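Long-range contacts in branched-chain alpha-ketoacid decarboxylase (Lactococcus lactis, PDB 2VBF), which probably decarboxylates branched-chain and aromatic alpha-keto acids to aldehydes, with thiamine diphosphate and a magnesium ion as cofactors: residues Pro231-Gly236 / Thr255-Thr260; Asp297-Leu302 / Asn321-Leu326. One frame throughout, in Å; residues are numbered along the deposited sequence.

How the interactions relate
Interactions 1 and 2 are two joints of one sheet, in the central domain of a thiamine diphosphate enzyme, and illustrate how such a sheet is built strand by strand. Their centres are about 10 Å apart. Interaction 1 pairs strand 231-235 with 259-261; interaction 2, which opens only after the first has closed along the chain, pairs 298-302 with 323-326. Strands 231-235 and 298-302 are themselves neighbours: Ile-234 N lies 2.8 Å from Leu-300 O, probably a hydrogen bond, and Ile-234 O stands likewise to Leu-302 N. The four parallel strands therefore run in the order 259-261, 231-235, 298-302, 323-326, with the chain growing to either side of strand 231-235. Both contacts lie away from the cofactor sites.

Interaction 1. Residues Pro231-Gly236 / Thr255-Thr260; sequences PVVIAG and TKLPIT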
loop_
_atom_site.group_PDB
_atom_site.type_symbol
_atom_site.label_atom_id
_atom_site.label_comp_id
_atom_site.label_asym_id
_atom_site.label_seq_id
_atom_site.Cartn_x
_atom_site.Cartn_y
_atom_site.Cartn_z
ATOM N N PRO A 231 -13.621 -41.943 -12.407
ATOM C CA PRO A 231 -12.614 -40.895 -12.472
ATOM C C PRO A 231 -13.155 -39.581 -11.931
ATOM O O PRO A 231 -14.366 -39.347 -11.957
ATOM C CB PRO A 231 -12.352 -40.766 -13.972
ATOM C CG PRO A 231 -13.664 -41.075 -14.592
ATOM C CD PRO A 231 -14.238 -42.189 -13.724
ATOM N N VAL A 232 -12.265 -38.716 -11.459
ATOM C CA VAL A 232 -12.649 -37.346 -11.136
ATOM C C VAL A 232 -11.518 -36.412 -11.571
ATOM O O VAL A 232 -10.329 -36.725 -11.424
ATOM C CB VAL A 232 -12.998 -37.163 -9.628
ATOM C CG1 VAL A 232 -11.752 -37.249 -8.760
ATOM C CG2 VAL A 232 -13.734 -35.812 -9.390
ATOM N N VAL A 233 -11.906 -35.290 -12.173
ATOM C CA VAL A 233 -10.975 -34.231 -12.539
ATOM C C VAL A 233 -11.091 -33.136 -11.485
ATOM O O VAL A 233 -12.193 -32.795 -11.055
ATOM C CB VAL A 233 -11.302 -33.645 -13.923
ATOM C CG1 VAL A 233 -10.275 -32.561 -14.317
ATOM C CG2 VAL A 233 -11.345 -34.749 -14.964
ATOM N N ILE A 234 -9.957 -32.610 -11.037
ATOM C CA ILE A 234 -9.962 -31.442 -10.167
ATOM C C ILE A 234 -9.203 -30.329 -10.903
ATOM O O ILE A 234 -8.022 -30.491 -11.223
ATOM C CB ILE A 234 -9.314 -31.721 -8.778
ATOM C CG1 ILE A 234 -9.879 -33.003 -8.149
ATOM C CG2 ILE A 234 -9.496 -30.504 -7.851
ATOM C CD1 ILE A 234 -9.297 -33.331 -6.773
ATOM N N ALA A 235 -9.885 -29.221 -11.204
ATOM C CA ALA A 235 -9.263 -28.083 -11.890
ATOM C C ALA A 235 -8.983 -26.967 -10.879
ATOM O O ALA A 235 -9.753 -26.763 -9.941
ATOM C CB ALA A 235 -10.139 -27.578 -13.018
ATOM N N GLY A 236 -7.872 -26.257 -11.075
ATOM C CA GLY A 236 -7.451 -25.209 -10.156
ATOM C C GLY A 236 -7.042 -23.917 -10.834
ATOM O O GLY A 236 -7.262 -23.722 -12.035
ATOM N N THR A 255 -16.249 -35.585 -22.841
ATOM C CA THR A 255 -15.971 -36.873 -22.171
ATOM C C THR A 255 -16.948 -37.234 -21.041
ATOM O O THR A 255 -16.956 -38.378 -20.580
ATOM C CB THR A 255 -14.562 -36.874 -21.546
ATOM O OG1 THR A 255 -14.486 -35.831 -20.563
ATOM C CG2 THR A 255 -13.493 -36.654 -22.599
ATOM N N LYS A 256 -17.725 -36.246 -20.577
ATOM C CA LYS A 256 -18.696 -36.382 -19.478
ATOM C C LYS A 256 -18.048 -36.687 -18.127
ATOM O O LYS A 256 -18.728 -37.130 -17.205
ATOM C CB LYS A 256 -19.768 -37.440 -19.802
ATOM C CG LYS A 256 -20.381 -37.263 -21.172
ATOM C CD LYS A 256 -21.587 -38.174 -21.359
ATOM C CE LYS A 256 -22.172 -38.042 -22.776
ATOM N NZ LYS A 256 -21.146 -38.333 -23.825
ATOM N N LEU A 257 -16.746 -36.423 -18.008
ATOM C CA LEU A 257 -16.004 -36.785 -16.794
ATOM C C LEU A 257 -16.485 -35.961 -15.611
ATOM O O LEU A 257 -16.704 -34.756 -15.754
ATOM C CB LEU A 257 -14.501 -36.568 -16.983
ATOM C CG LEU A 257 -13.768 -37.577 -17.875
ATOM C CD1 LEU A 257 -12.429 -37.012 -18.341
ATOM C CD2 LEU A 257 -13.582 -38.916 -17.138
ATOM N N PRO A 258 -16.657 -36.598 -14.433
ATOM C CA PRO A 258 -16.948 -35.824 -13.223
ATOM C C PRO A 258 -15.832 -34.815 -12.947
ATOM O O PRO A 258 -14.655 -35.126 -13.149
ATOM C CB PRO A 258 -17.007 -36.892 -12.117
ATOM C CG PRO A 258 -17.275 -38.170 -12.840
ATOM C CD PRO A 258 -16.600 -38.044 -14.157
ATOM N N ILE A 259 -16.216 -33.611 -12.533
ATOM C CA ILE A 259 -15.241 -32.558 -12.236
ATOM C C ILE A 259 -15.646 -31.711 -11.032
ATOM O O ILE A 259 -16.823 -31.403 -10.816
ATOM C CB ILE A 259 -14.972 -31.636 -13.470
ATOM C CG1 ILE A 259 -13.891 -30.580 -13.148
ATOM C CG2 ILE A 259 -16.258 -30.946 -13.938
ATOM C CD1 ILE A 259 -13.180 -30.026 -14.357
ATOM N N THR A 260 -14.629 -31.363 -10.253
ATOM C CA THR A 260 -14.753 -30.458 -9.130
ATOM C C THR A 260 -13.623 -29.427 -9.233
ATOM O O THR A 260 -12.682 -29.609 -10.002
ATOM C CB THR A 260 -14.707 -31.246 -7.789
ATOM O OG1 THR A 260 -14.947 -30.364 -6.690
ATOM C CG2 THR A 260 -13.385 -31.998 -7.602
#
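The puckered ring of Pro-258 sits against the flat peptide group of Pro-231, its CB, CG and CD all close to Pro-231 O, CG nearest at 3.3 Å. That buried oxygen has no hydrogen-bonding partner in the model. Beside it the ring of Pro-231 is met by Leu-257, whose side chain crosses it at about a right angle; Leu-257 CD2 to Pro-231 CG is 3.3 Å, tighter than usual van der Waals contact. The peptide groups then join in parallel-strand fashion. Val-233 N donates to Pro-258 O at 2.9 Å, and Val-233 O receives Thr-260 N, also at 2.9 Å. Ala-235 N reaches Thr-260 O at 3.1 Å. Ile-259 turns CG1 anti to its own nitrogen (chi1 -177°), which carries CD1 to 3.9 Å from Val-233 CG1 and up to Ala-235 CB, on the face packed by Val-248 and Val-252 of helix 245-255. On the other face Ile-234 and Thr-260 lie side by side, Ile-234 CG1 and Thr-260 CG2 3.7 Å apart. The same rotamer (chi1 -175°) that sets the Thr-260 methyl beside Ile-234 points OG1 to Gly-278 O of the next strand, its hydrogen-bond partner; Val-293 of helix 287-295 packs against the same threonine. Strand 231-235, helices 237-241 and 245-255, and the returning parallel strand 259-261 together make a beta-alpha-beta crossover, the repeating element of Rossmann-like alpha/beta domains such as this central one.

Interaction 2. Residues Asp297-Leu302 / Asn321-Leu326; sequences DFILML and NKMISL
Ile-299 and Met-301 trade four backbone hydrogen bonds with segment 321-326: Ile-299 N to Lys-322 O (2.9 Å), Ile-324 N to Ile-299 O, Met-301 N to Ile-324 O, and Leu-326 N to Met-301 O (2.8 Å). A water donates to Asp-297 O and, weakly, to Lys-322 O, while the Asp-297 carboxylate takes the backbone N-H groups of Gln-229 and Lys-230. On one face Phe-298 has CG anti to the backbone nitrogen (chi1 171°), which lays the ring beside Ile-324, CE1 3.8 Å from Ile-324 CD1 and Ile-324 CG1 in plane at the ring edge. The ring also packs on Ser-224 and Leu-225 of helix 212-227. With the ring cut back to an alanine, Ile-324 would probably lose its edge contact and a gap is likely to open against that helix. Farther along, Leu-302 CD2 and Leu-326 CD1 lie alongside, 3.9 Å apart. The opposite face is sulfur-rich: Met-301, bent at its last two torsions, brings CE to 4.0 Å from Met-323 SD and to Ser-325 CB, and Met-323 CE touches Ile-299 CG2. Ile-221 of helix 212-227 covers Leu-300 and Ile-324; strand 231-235 flanks strand 298-302, and antiparallel strand 331-333 borders strand 323-326.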
loop_
_atom_site.group_PDB
_atom_site.type_symbol
_atom_site.label_atom_id
_atom_site.label_comp_id
_atom_site.label_asym_id
_atom_site.label_seq_id
_atom_site.Cartn_x
_atom_site.Cartn_y
_atom_site.Cartn_z
ATOM N N ASP A 297 -11.489 -43.755 -8.283
ATOM C CA ASP A 297 -10.365 -44.679 -8.523
ATOM C C ASP A 297 -9.223 -44.079 -9.358
ATOM O O ASP A 297 -8.165 -44.680 -9.482
ATOM C CB ASP A 297 -10.843 -46.018 -9.112
ATOM C CG ASP A 297 -11.547 -45.883 -10.438
ATOM O OD1 ASP A 297 -11.855 -44.757 -10.895
ATOM O OD2 ASP A 297 -11.821 -46.950 -11.030
ATOM N N PHE A 298 -9.444 -42.894 -9.917
ATOM C CA PHE A 298 -8.388 -42.143 -10.595
ATOM C C PHE A 298 -8.690 -40.664 -10.432
ATOM O O PHE A 298 -9.832 -40.252 -10.602
ATOM C CB PHE A 298 -8.309 -42.487 -12.084
ATOM C CG PHE A 298 -7.386 -41.582 -12.863
ATOM C CD1 PHE A 298 -6.032 -41.555 -12.570
ATOM C CD2 PHE A 298 -7.870 -40.734 -13.859
ATOM C CE1 PHE A 298 -5.180 -40.735 -13.259
ATOM C CE2 PHE A 298 -7.014 -39.903 -14.558
ATOM C CZ PHE A 298 -5.666 -39.897 -14.260
ATOM N N ILE A 299 -7.665 -39.879 -10.109
ATOM C CA ILE A 299 -7.797 -38.433 -9.943
ATOM C C ILE A 299 -6.827 -37.746 -10.896
ATOM O O ILE A 299 -5.626 -38.032 -10.868
ATOM C CB ILE A 299 -7.457 -37.978 -8.516
ATOM C CG1 ILE A 299 -8.320 -38.712 -7.484
ATOM C CG2 ILE A 299 -7.622 -36.448 -8.391
ATOM C CD1 ILE A 299 -7.737 -38.698 -6.094
ATOM N N LEU A 300 -7.357 -36.854 -11.729
ATOM C CA LEU A 300 -6.553 -35.965 -12.576
ATOM C C LEU A 300 -6.670 -34.535 -12.034
ATOM O O LEU A 300 -7.761 -33.929 -12.096
ATOM C CB LEU A 300 -7.049 -36.018 -14.020
ATOM C CG LEU A 300 -6.373 -35.123 -15.069
ATOM C CD1 LEU A 300 -4.895 -35.510 -15.229
ATOM C CD2 LEU A 300 -7.096 -35.198 -16.411
ATOM N N MET A 301 -5.578 -34.008 -11.470
ATOM C CA MET A 301 -5.549 -32.606 -11.025
ATOM C C MET A 301 -4.856 -31.739 -12.071
ATOM O O MET A 301 -3.734 -32.044 -12.510
ATOM C CB MET A 301 -4.835 -32.433 -9.681
ATOM C CG MET A 301 -5.430 -33.248 -8.549
ATOM S SD MET A 301 -5.320 -32.422 -6.937
ATOM C CE MET A 301 -3.572 -32.045 -6.777
ATOM N N LEU A 302 -5.528 -30.662 -12.465
ATOM C CA LEU A 302 -5.016 -29.732 -13.465
ATOM C C LEU A 302 -4.872 -28.356 -12.838
ATOM O O LEU A 302 -5.861 -27.667 -12.614
ATOM C CB LEU A 302 -5.970 -29.645 -14.649
ATOM C CG LEU A 302 -6.282 -30.969 -15.341
ATOM C CD1 LEU A 302 -7.288 -30.759 -16.458
ATOM C CD2 LEU A 302 -5.019 -31.580 -15.877
ATOM N N ASN A 321 -1.343 -42.091 -4.900
ATOM C CA ASN A 321 -1.152 -43.371 -5.593
ATOM C C ASN A 321 -2.155 -43.609 -6.722
ATOM O O ASN A 321 -1.925 -44.464 -7.574
ATOM C CB ASN A 321 -1.220 -44.538 -4.607
ATOM C CG ASN A 321 -0.158 -44.457 -3.533
ATOM O OD1 ASN A 321 1.003 -44.170 -3.816
ATOM N ND2 ASN A 321 -0.550 -44.711 -2.291
ATOM N N LYS A 322 -3.250 -42.843 -6.715
ATOM C CA LYS A 322 -4.304 -42.933 -7.720
ATOM C C LYS A 322 -4.393 -41.654 -8.558
ATOM O O LYS A 322 -5.429 -41.395 -9.171
ATOM C CB LYS A 322 -5.660 -43.151 -7.029
ATOM C CG LYS A 322 -5.760 -44.377 -6.143
ATOM C CD LYS A 322 -7.084 -44.374 -5.372
ATOM C CE LYS A 322 -7.009 -45.223 -4.089
ATOM N NZ LYS A 322 -7.660 -46.561 -4.202
ATOM N N MET A 323 -3.315 -40.871 -8.607
ATOM C CA MET A 323 -3.392 -39.508 -9.144
ATOM C C MET A 323 -2.347 -39.205 -10.205
ATOM O O MET A 323 -1.202 -39.648 -10.098
ATOM C CB MET A 323 -3.216 -38.517 -7.994
ATOM C CG MET A 323 -3.367 -37.040 -8.375
ATOM S SD MET A 323 -2.940 -35.950 -7.008
ATOM C CE MET A 323 -4.351 -36.196 -5.919
ATOM N N ILE A 324 -2.761 -38.457 -11.224
ATOM C CA ILE A 324 -1.847 -37.700 -12.077
ATOM C C ILE A 324 -2.166 -36.220 -11.836
ATOM O O ILE A 324 -3.292 -35.778 -12.080
ATOM C CB ILE A 324 -2.022 -38.054 -13.559
ATOM C CG1 ILE A 324 -1.528 -39.479 -13.827
ATOM C CG2 ILE A 324 -1.250 -37.074 -14.459
ATOM C CD1 ILE A 324 -1.925 -40.021 -15.151
ATOM N N SER A 325 -1.195 -35.472 -11.316
ATOM C CA SER A 325 -1.347 -34.031 -11.139
ATOM C C SER A 325 -0.415 -33.310 -12.110
ATOM O O SER A 325 0.729 -33.732 -12.314
ATOM C CB SER A 325 -1.088 -33.600 -9.688
ATOM O OG SER A 325 0.263 -33.758 -9.306
ATOM N N LEU A 326 -0.937 -32.257 -12.725
ATOM C CA LEU A 326 -0.185 -31.395 -13.617
ATOM C C LEU A 326 -0.257 -29.967 -13.081
ATOM O O LEU A 326 -1.347 -29.451 -12.812
ATOM C CB LEU A 326 -0.771 -31.445 -15.025
ATOM C CG LEU A 326 -0.818 -32.834 -15.673
ATOM C CD1 LEU A 326 -1.512 -32.753 -17.024
ATOM C CD2 LEU A 326 0.584 -33.412 -15.796
HETATM O O HOH W 1 -5.457 -44.610 -10.508
#